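Local coordinates for protein xylan esterase 1 (Thermoanaerobacterium sp. 'JW/SL YS485', PDB 3FCY) that probably removes acetyl groups from xylan and related acetylated substrates, as a calcium-binding esterase of carbohydrate esterase family 7, at residues 111-116 with 203-208; 182-187 with 215-220; 225-230 with 288-293. All coordinates share one frame; numbering follows the deposited sequence.

Contact 1: 111-116 with 203-208; sequences LIRFHG and GVMGPS
Ile-112 and Val-204 sit opposite each other on two parallel strands at the centre of an alpha/beta-hydrolase sheet. Three backbone hydrogen bonds join them: Ile-112 N to Gly-203 O (2.8 Å), Met-205 N to Ile-112 O (2.9 Å) and Phe-114 N to Met-205 O (2.9 Å). Gly-206 CA lies close to Phe-114 O, where a side chain would collide with that oxygen.

On the face bearing Leu-111 and Arg-113, the packing centres on Met-205. Its CG lies anti to the backbone N (chi1 172°) and the chain bends only at the thioether, which turns CE over one face of the Arg-113 guanidinium, offset toward the rim and 3.1 Å from NH2. The same methyl presses on Leu-111 CD2 at 3.5 Å, a tight fit. With a serine in place of Arg-113, the Met-205 methyl would probably lose its flat cover and be freer to turn. On the reverse face, Phe-114 CE2 reaches Val-204 CB at 4.0 Å.

Past the strand, His-115 ND1 donates to Gly-116 O (2.7 Å) with the oxygen in the ring plane, while NE2 is held by Val-142 N. Ser-208, the predicted nucleophile, follows the strand at a probable nucleophile elbow and bonds through OG to His-327. Strands 136-140 and 226-230 flank the pair, and helices 176-192 and 209-220 cover the face bearing Ile-112, Phe-114 and Val-204.

Contact 2: 182-187 with 215-220; sequences LDTAQL and LACAAL
Ala-216 is the first residue of 215-220 to meet the other helix, its carbonyl carbon C lying 4.4 Å from Thr-184 OG1. Cys-217 packs against Thr-184. Its CB comes to 3.2 Å from Thr-184 OG1 and its CA to 3.3 Å from the same oxygen, so the hydroxyl rests against the root of the cysteine. Thr-184 OG1 is placed between its own backbone N and carbonyl carbon (chi1 73°), where it bonds back to Phe-181 O one turn earlier; this buried oxygen therefore has a partner within its own helix. Cys-217 SG lies anti to its backbone N (chi1 176°), 3.5 Å from Thr-184 O.

One turn on, Leu-220 closes the contact with an apolar touch, CB against Ala-185 CB at 3.7 Å. The small Ala-185 lets the backbones come close: its CA is 5.0 Å from that of Cys-217, and the segment axes approach to 8.2 Å at a crossing angle of -58°.

Both helices lie against the same face of the central sheet. Helix 176-192 sets Thr-184 and Leu-187 on Met-140 of strand 136-140. Helix 50-62 meets both partners, through Leu-182 on Ala-57 and Leu-58 and Leu-220 on Trp-54.

Contact 3: 225-230 with 288-293; sequences RKVVSE and GDVLMC
Asp-289 OD2 receives both Arg-225 and Lys-226 at the start of a parallel strand pair of the alpha/beta-hydrolase sheet. Arg-225 NH1 bonds to OD2 at 2.9 Å, with the oxygen near the guanidinium plane but approached from above the carboxylate plane; the two groups stand almost perpendicular, 85° apart. Lys-226 NZ forms the second salt bridge to OD2, modelled at 2.5 Å, so short that the exact length is doubtful. Two cations on one oxygen would probably favour the ionised carboxylate.

Along the strands, Val-227 N donates to Asp-289 O (2.8 Å), Leu-291 N to Val-227 O (2.8 Å) and Ser-229 N to Leu-291 O (3.0 Å). The last bond, Cys-293 N to Ser-229 O, is weak. Val-227 and Val-290 pack on one face, CB to CG2 at 3.9 Å, and Ser-229 CB meets Met-292 CG beside them.

Farther out, Lys-226 NZ also pairs with Glu-343, a calcium ligand, and Lys-226 makes a cation-pi contact with Phe-340. Ser-229 OG turns to Gly-211 O, and Glu-230 and Cys-293 both lie on Phe-333 of helix 333-342. At that end Cys-293 SG, set between its backbone N and carbonyl carbon (chi1 66°), touches Glu-230 CB and CG, each at 3.5 Å.

Contacts 1 and 3 are consecutive strips of one sheet, their centres 10 Å apart: Val-228 N approaches Val-204 O at 2.9 Å, and Ser-208 N lies 2.8 Å from Glu-230 O, probable hydrogen bonds, the second at the predicted nucleophile. Contact 2 covers the sheet face that bears Phe-114 and Val-204. Phe-114 CZ of contact 1 packs on Thr-184 CB (3.6 Å), while Val-204 CG1 meets Cys-217 SG (3.8 Å). Helix 209-220, which follows Ser-208 directly, also reaches contact 3, with Ala-218 CB at 3.4 Å from Val-227 CG2. The Lys-226 end of contact 3 lies about 7 Å, side chain to ion, from the bound calcium.

Contact 1: 111-116 with 203-208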
loop_
_atom_site.group_PDB
_atom_site.type_symbol
_atom_site.label_atom_id
_atom_site.label_comp_id
_atom_site.label_asym_id
_atom_site.label_seq_id
_atom_site.Cartn_x
_atom_site.Cartn_y
_atom_site.Cartn_z
ATOM N N LEU A 111 18.109 10.958 35.881
ATOM C CA LEU A 111 17.366 10.127 34.948
ATOM C C LEU A 111 18.270 9.816 33.763
ATOM O O LEU A 111 18.942 10.706 33.244
ATOM C CB LEU A 111 16.113 10.858 34.452
ATOM C CG LEU A 111 15.372 10.205 33.267
ATOM C CD1 LEU A 111 14.716 8.902 33.706
ATOM C CD2 LEU A 111 14.312 11.163 32.738
ATOM N N ILE A 112 18.294 8.553 33.349
ATOM C CA ILE A 112 19.092 8.149 32.199
ATOM C C ILE A 112 18.137 7.659 31.110
ATOM O O ILE A 112 17.427 6.668 31.293
ATOM C CB ILE A 112 20.072 7.005 32.542
ATOM C CG1 ILE A 112 20.960 7.402 33.725
ATOM C CG2 ILE A 112 20.949 6.702 31.328
ATOM C CD1 ILE A 112 21.870 6.273 34.216
ATOM N N ARG A 113 18.108 8.365 29.985
ATOM C CA ARG A 113 17.235 7.991 28.877
ATOM C C ARG A 113 17.976 7.184 27.817
ATOM O O ARG A 113 19.152 7.427 27.537
ATOM C CB ARG A 113 16.635 9.239 28.216
ATOM C CG ARG A 113 15.396 9.802 28.887
ATOM C CD ARG A 113 14.895 11.016 28.105
ATOM N NE ARG A 113 13.541 11.427 28.476
ATOM C CZ ARG A 113 12.442 10.722 28.212
ATOM N NH1 ARG A 113 12.528 9.562 27.571
ATOM N NH2 ARG A 113 11.251 11.186 28.573
ATOM N N PHE A 114 17.269 6.218 27.240
ATOM C CA PHE A 114 17.805 5.368 26.183
ATOM C C PHE A 114 16.874 5.537 24.983
ATOM O O PHE A 114 15.658 5.652 25.148
ATOM C CB PHE A 114 17.869 3.920 26.670
ATOM C CG PHE A 114 18.814 3.726 27.829
ATOM C CD1 PHE A 114 20.170 4.030 27.691
ATOM C CD2 PHE A 114 18.350 3.270 29.061
ATOM C CE1 PHE A 114 21.053 3.884 28.765
ATOM C CE2 PHE A 114 19.226 3.118 30.148
ATOM C CZ PHE A 114 20.579 3.427 29.998
ATOM N N HIS A 115 17.441 5.554 23.782
ATOM C CA HIS A 115 16.650 5.801 22.580
ATOM C C HIS A 115 16.217 4.608 21.739
ATOM O O HIS A 115 16.665 3.475 21.939
ATOM C CB HIS A 115 17.400 6.791 21.688
ATOM C CG HIS A 115 18.667 6.237 21.110
ATOM N ND1 HIS A 115 18.675 5.273 20.126
ATOM C CD2 HIS A 115 19.967 6.492 21.398
ATOM C CE1 HIS A 115 19.924 4.956 19.832
ATOM N NE2 HIS A 115 20.728 5.682 20.589
ATOM N N GLY A 116 15.340 4.904 20.782
ATOM C CA GLY A 116 14.813 3.899 19.882
ATOM C C GLY A 116 15.827 3.375 18.879
ATOM O O GLY A 116 16.883 3.969 18.659
ATOM N N GLY A 203 16.953 6.858 38.044
ATOM C CA GLY A 203 15.948 6.175 37.253
ATOM C C GLY A 203 16.375 6.096 35.796
ATOM O O GLY A 203 17.189 6.900 35.331
ATOM N N VAL A 204 15.838 5.119 35.074
ATOM C CA VAL A 204 16.156 4.946 33.659
ATOM C C VAL A 204 14.842 4.840 32.895
ATOM O O VAL A 204 13.849 4.331 33.422
ATOM C CB VAL A 204 17.018 3.680 33.421
ATOM C CG1 VAL A 204 18.288 3.754 34.267
ATOM C CG2 VAL A 204 16.235 2.430 33.765
ATOM N N MET A 205 14.838 5.309 31.651
ATOM C CA MET A 205 13.620 5.304 30.853
ATOM C C MET A 205 13.876 5.304 29.350
ATOM O O MET A 205 14.914 5.769 28.884
ATOM C CB MET A 205 12.787 6.531 31.241
ATOM C CG MET A 205 11.572 6.808 30.384
ATOM S SD MET A 205 10.596 8.162 31.094
ATOM C CE MET A 205 11.785 9.463 31.056
ATOM N N GLY A 206 12.912 4.779 28.595
ATOM C CA GLY A 206 13.040 4.748 27.153
ATOM C C GLY A 206 11.929 3.983 26.461
ATOM O O GLY A 206 11.276 3.127 27.070
ATOM N N PRO A 207 11.670 4.295 25.180
ATOM C CA PRO A 207 10.624 3.617 24.408
ATOM C C PRO A 207 11.230 2.611 23.421
ATOM O O PRO A 207 12.325 2.824 22.906
ATOM C CB PRO A 207 9.940 4.775 23.697
ATOM C CG PRO A 207 11.138 5.626 23.299
ATOM C CD PRO A 207 12.044 5.575 24.541
ATOM N N SER A 208 10.512 1.521 23.158
ATOM C CA SER A 208 10.971 0.495 22.222
ATOM C C SER A 208 12.371 -0.006 22.589
ATOM O O SER A 208 12.553 -0.569 23.669
ATOM C CB SER A 208 10.959 1.054 20.793
ATOM O OG SER A 208 10.985 0.001 19.844
#

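Contact 2: 182-187 with 215-220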
loop_
_atom_site.group_PDB
_atom_site.type_symbol
_atom_site.label_atom_id
_atom_site.label_comp_id
_atom_site.label_asym_id
_atom_site.label_seq_id
_atom_site.Cartn_x
_atom_site.Cartn_y
_atom_site.Cartn_z
ATOM N N LEU A 182 26.011 -3.680 28.393
ATOM C CA LEU A 182 27.069 -3.347 29.343
ATOM C C LEU A 182 27.302 -1.840 29.399
ATOM O O LEU A 182 27.581 -1.295 30.470
ATOM C CB LEU A 182 28.374 -4.069 28.984
ATOM C CG LEU A 182 28.384 -5.580 29.249
ATOM C CD1 LEU A 182 29.720 -6.182 28.797
ATOM C CD2 LEU A 182 28.142 -5.842 30.737
ATOM N N ASP A 183 27.187 -1.164 28.255
ATOM C CA ASP A 183 27.372 0.286 28.239
ATOM C C ASP A 183 26.338 0.948 29.155
ATOM O O ASP A 183 26.663 1.878 29.891
ATOM C CB ASP A 183 27.206 0.874 26.828
ATOM C CG ASP A 183 28.303 0.445 25.862
ATOM O OD1 ASP A 183 29.439 0.159 26.303
ATOM O OD2 ASP A 183 28.024 0.423 24.644
ATOM N N THR A 184 25.091 0.481 29.107
ATOM C CA THR A 184 24.057 1.086 29.949
ATOM C C THR A 184 24.383 0.881 31.430
ATOM O O THR A 184 24.231 1.798 32.231
ATOM C CB THR A 184 22.625 0.520 29.657
ATOM O OG1 THR A 184 22.502 -0.810 30.176
ATOM C CG2 THR A 184 22.347 0.506 28.159
ATOM N N ALA A 185 24.845 -0.314 31.779
ATOM C CA ALA A 185 25.191 -0.632 33.164
ATOM C C ALA A 185 26.362 0.224 33.630
ATOM O O ALA A 185 26.354 0.762 34.738
ATOM C CB ALA A 185 25.544 -2.113 33.293
ATOM N N GLN A 186 27.368 0.345 32.769
ATOM C CA GLN A 186 28.551 1.133 33.073
ATOM C C GLN A 186 28.174 2.597 33.235
ATOM O O GLN A 186 28.650 3.270 34.147
ATOM C CB GLN A 186 29.588 0.977 31.954
ATOM C CG GLN A 186 30.876 1.770 32.165
ATOM C CD GLN A 186 31.926 1.472 31.101
ATOM O OE1 GLN A 186 31.625 0.885 30.060
ATOM N NE2 GLN A 186 33.162 1.889 31.356
ATOM N N LEU A 187 27.313 3.087 32.348
ATOM C CA LEU A 187 26.880 4.475 32.409
ATOM C C LEU A 187 26.098 4.743 33.692
ATOM O O LEU A 187 26.216 5.816 34.278
ATOM C CB LEU A 187 26.019 4.829 31.189
ATOM C CG LEU A 187 25.469 6.262 31.152
ATOM C CD1 LEU A 187 26.619 7.258 31.208
ATOM C CD2 LEU A 187 24.648 6.474 29.885
ATOM N N LEU A 215 15.329 -1.860 30.806
ATOM C CA LEU A 215 15.196 -3.091 31.576
ATOM C C LEU A 215 16.571 -3.726 31.766
ATOM O O LEU A 215 16.923 -4.143 32.871
ATOM C CB LEU A 215 14.265 -4.074 30.858
ATOM C CG LEU A 215 12.804 -3.649 30.677
ATOM C CD1 LEU A 215 12.102 -4.631 29.754
ATOM C CD2 LEU A 215 12.102 -3.585 32.032
ATOM N N ALA A 216 17.345 -3.794 30.685
ATOM C CA ALA A 216 18.683 -4.378 30.741
ATOM C C ALA A 216 19.561 -3.620 31.730
ATOM O O ALA A 216 20.264 -4.219 32.546
ATOM C CB ALA A 216 19.328 -4.365 29.353
ATOM N N CYS A 217 19.517 -2.298 31.650
ATOM C CA CYS A 217 20.309 -1.449 32.530
ATOM C C CYS A 217 19.973 -1.662 34.010
ATOM O O CYS A 217 20.866 -1.827 34.843
ATOM C CB CYS A 217 20.085 0.017 32.167
ATOM S SG CYS A 217 20.929 1.167 33.253
ATOM N N ALA A 218 18.682 -1.645 34.327
ATOM C CA ALA A 218 18.230 -1.826 35.703
ATOM C C ALA A 218 18.492 -3.251 36.177
ATOM O O ALA A 218 18.525 -3.520 37.381
ATOM C CB ALA A 218 16.744 -1.501 35.817
ATOM N N ALA A 219 18.679 -4.163 35.228
ATOM C CA ALA A 219 18.938 -5.560 35.565
ATOM C C ALA A 219 20.416 -5.781 35.867
ATOM O O ALA A 219 20.769 -6.498 36.807
ATOM C CB ALA A 219 18.503 -6.465 34.417
ATOM N N LEU A 220 21.275 -5.152 35.069
ATOM C CA LEU A 220 22.717 -5.289 35.225
ATOM C C LEU A 220 23.308 -4.353 36.278
ATOM O O LEU A 220 24.432 -4.562 36.744
ATOM C CB LEU A 220 23.397 -5.096 33.868
ATOM C CG LEU A 220 23.054 -6.222 32.879
ATOM C CD1 LEU A 220 23.504 -5.850 31.474
ATOM C CD2 LEU A 220 23.716 -7.527 33.335
#

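Contact 3: 225-230 with 288-293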
loop_
_atom_site.group_PDB
_atom_site.type_symbol
_atom_site.label_atom_id
_atom_site.label_comp_id
_atom_site.label_asym_id
_atom_site.label_seq_id
_atom_site.Cartn_x
_atom_site.Cartn_y
_atom_site.Cartn_z
ATOM N N ARG A 225 17.023 2.660 40.878
ATOM C CA ARG A 225 15.802 2.722 41.683
ATOM C C ARG A 225 14.444 2.739 40.961
ATOM O O ARG A 225 13.469 2.167 41.466
ATOM C CB ARG A 225 15.898 3.938 42.614
ATOM C CG ARG A 225 14.908 3.937 43.760
ATOM C CD ARG A 225 15.189 2.799 44.731
ATOM N NE ARG A 225 14.254 2.820 45.850
ATOM C CZ ARG A 225 12.953 2.567 45.747
ATOM N NH1 ARG A 225 12.423 2.262 44.568
ATOM N NH2 ARG A 225 12.178 2.635 46.824
ATOM N N LYS A 226 14.371 3.405 39.808
ATOM C CA LYS A 226 13.124 3.491 39.036
ATOM C C LYS A 226 13.336 3.091 37.577
ATOM O O LYS A 226 14.384 3.377 36.989
ATOM C CB LYS A 226 12.553 4.917 39.074
ATOM C CG LYS A 226 11.986 5.361 40.417
ATOM C CD LYS A 226 10.802 4.524 40.865
ATOM C CE LYS A 226 10.231 5.076 42.162
ATOM N NZ LYS A 226 9.155 4.239 42.750
ATOM N N VAL A 227 12.329 2.449 36.991
ATOM C CA VAL A 227 12.420 2.002 35.604
ATOM C C VAL A 227 11.141 2.243 34.807
ATOM O O VAL A 227 10.072 1.756 35.173
ATOM C CB VAL A 227 12.728 0.489 35.520
ATOM C CG1 VAL A 227 13.042 0.100 34.080
ATOM C CG2 VAL A 227 13.878 0.129 36.454
ATOM N N VAL A 228 11.251 3.006 33.726
ATOM C CA VAL A 228 10.101 3.247 32.861
ATOM C C VAL A 228 10.443 2.608 31.520
ATOM O O VAL A 228 11.384 3.025 30.838
ATOM C CB VAL A 228 9.803 4.752 32.668
ATOM C CG1 VAL A 228 8.678 4.931 31.647
ATOM C CG2 VAL A 228 9.380 5.379 34.007
ATOM N N SER A 229 9.689 1.573 31.168
ATOM C CA SER A 229 9.900 0.845 29.924
ATOM C C SER A 229 8.642 0.886 29.065
ATOM O O SER A 229 7.639 0.232 29.367
ATOM C CB SER A 229 10.281 -0.603 30.238
ATOM O OG SER A 229 10.604 -1.315 29.061
ATOM N N GLU A 230 8.706 1.662 27.990
ATOM C CA GLU A 230 7.584 1.824 27.078
ATOM C C GLU A 230 7.678 0.878 25.888
ATOM O O GLU A 230 8.651 0.913 25.137
ATOM C CB GLU A 230 7.525 3.276 26.605
ATOM C CG GLU A 230 7.312 4.245 27.753
ATOM C CD GLU A 230 7.343 5.696 27.332
ATOM O OE1 GLU A 230 6.601 6.070 26.401
ATOM O OE2 GLU A 230 8.102 6.470 27.946
ATOM N N GLY A 288 14.714 -2.195 41.148
ATOM C CA GLY A 288 13.966 -0.951 41.206
ATOM C C GLY A 288 12.504 -1.135 40.861
ATOM O O GLY A 288 12.103 -2.203 40.401
ATOM N N ASP A 289 11.703 -0.099 41.098
ATOM C CA ASP A 289 10.279 -0.156 40.780
ATOM C C ASP A 289 10.134 0.022 39.274
ATOM O O ASP A 289 10.865 0.805 38.661
ATOM C CB ASP A 289 9.510 0.951 41.506
ATOM C CG ASP A 289 9.699 0.903 43.014
ATOM O OD1 ASP A 289 9.825 -0.211 43.570
ATOM O OD2 ASP A 289 9.709 1.981 43.643
ATOM N N VAL A 290 9.184 -0.692 38.682
ATOM C CA VAL A 290 8.975 -0.624 37.243
ATOM C C VAL A 290 7.581 -0.164 36.824
ATOM O O VAL A 290 6.579 -0.550 37.420
ATOM C CB VAL A 290 9.235 -2.003 36.598
ATOM C CG1 VAL A 290 9.102 -1.908 35.077
ATOM C CG2 VAL A 290 10.625 -2.506 36.989
ATOM N N LEU A 291 7.536 0.684 35.803
ATOM C CA LEU A 291 6.280 1.163 35.237
ATOM C C LEU A 291 6.426 0.959 33.737
ATOM O O LEU A 291 7.349 1.497 33.115
ATOM C CB LEU A 291 6.047 2.651 35.523
ATOM C CG LEU A 291 4.821 3.243 34.806
ATOM C CD1 LEU A 291 3.546 2.556 35.309
ATOM C CD2 LEU A 291 4.741 4.747 35.048
ATOM N N MET A 292 5.526 0.177 33.155
ATOM C CA MET A 292 5.582 -0.091 31.724
ATOM C C MET A 292 4.261 0.257 31.052
ATOM O O MET A 292 3.253 0.482 31.723
ATOM C CB MET A 292 5.902 -1.572 31.482
ATOM C CG MET A 292 7.292 -2.008 31.934
ATOM S SD MET A 292 7.587 -3.792 31.707
ATOM C CE MET A 292 7.246 -3.960 29.975
ATOM N N CYS A 293 4.274 0.321 29.724
ATOM C CA CYS A 293 3.057 0.589 28.974
ATOM C C CYS A 293 3.091 -0.293 27.736
ATOM O O CYS A 293 4.165 -0.630 27.233
ATOM C CB CYS A 293 2.935 2.073 28.595
ATOM S SG CYS A 293 4.156 2.712 27.445
#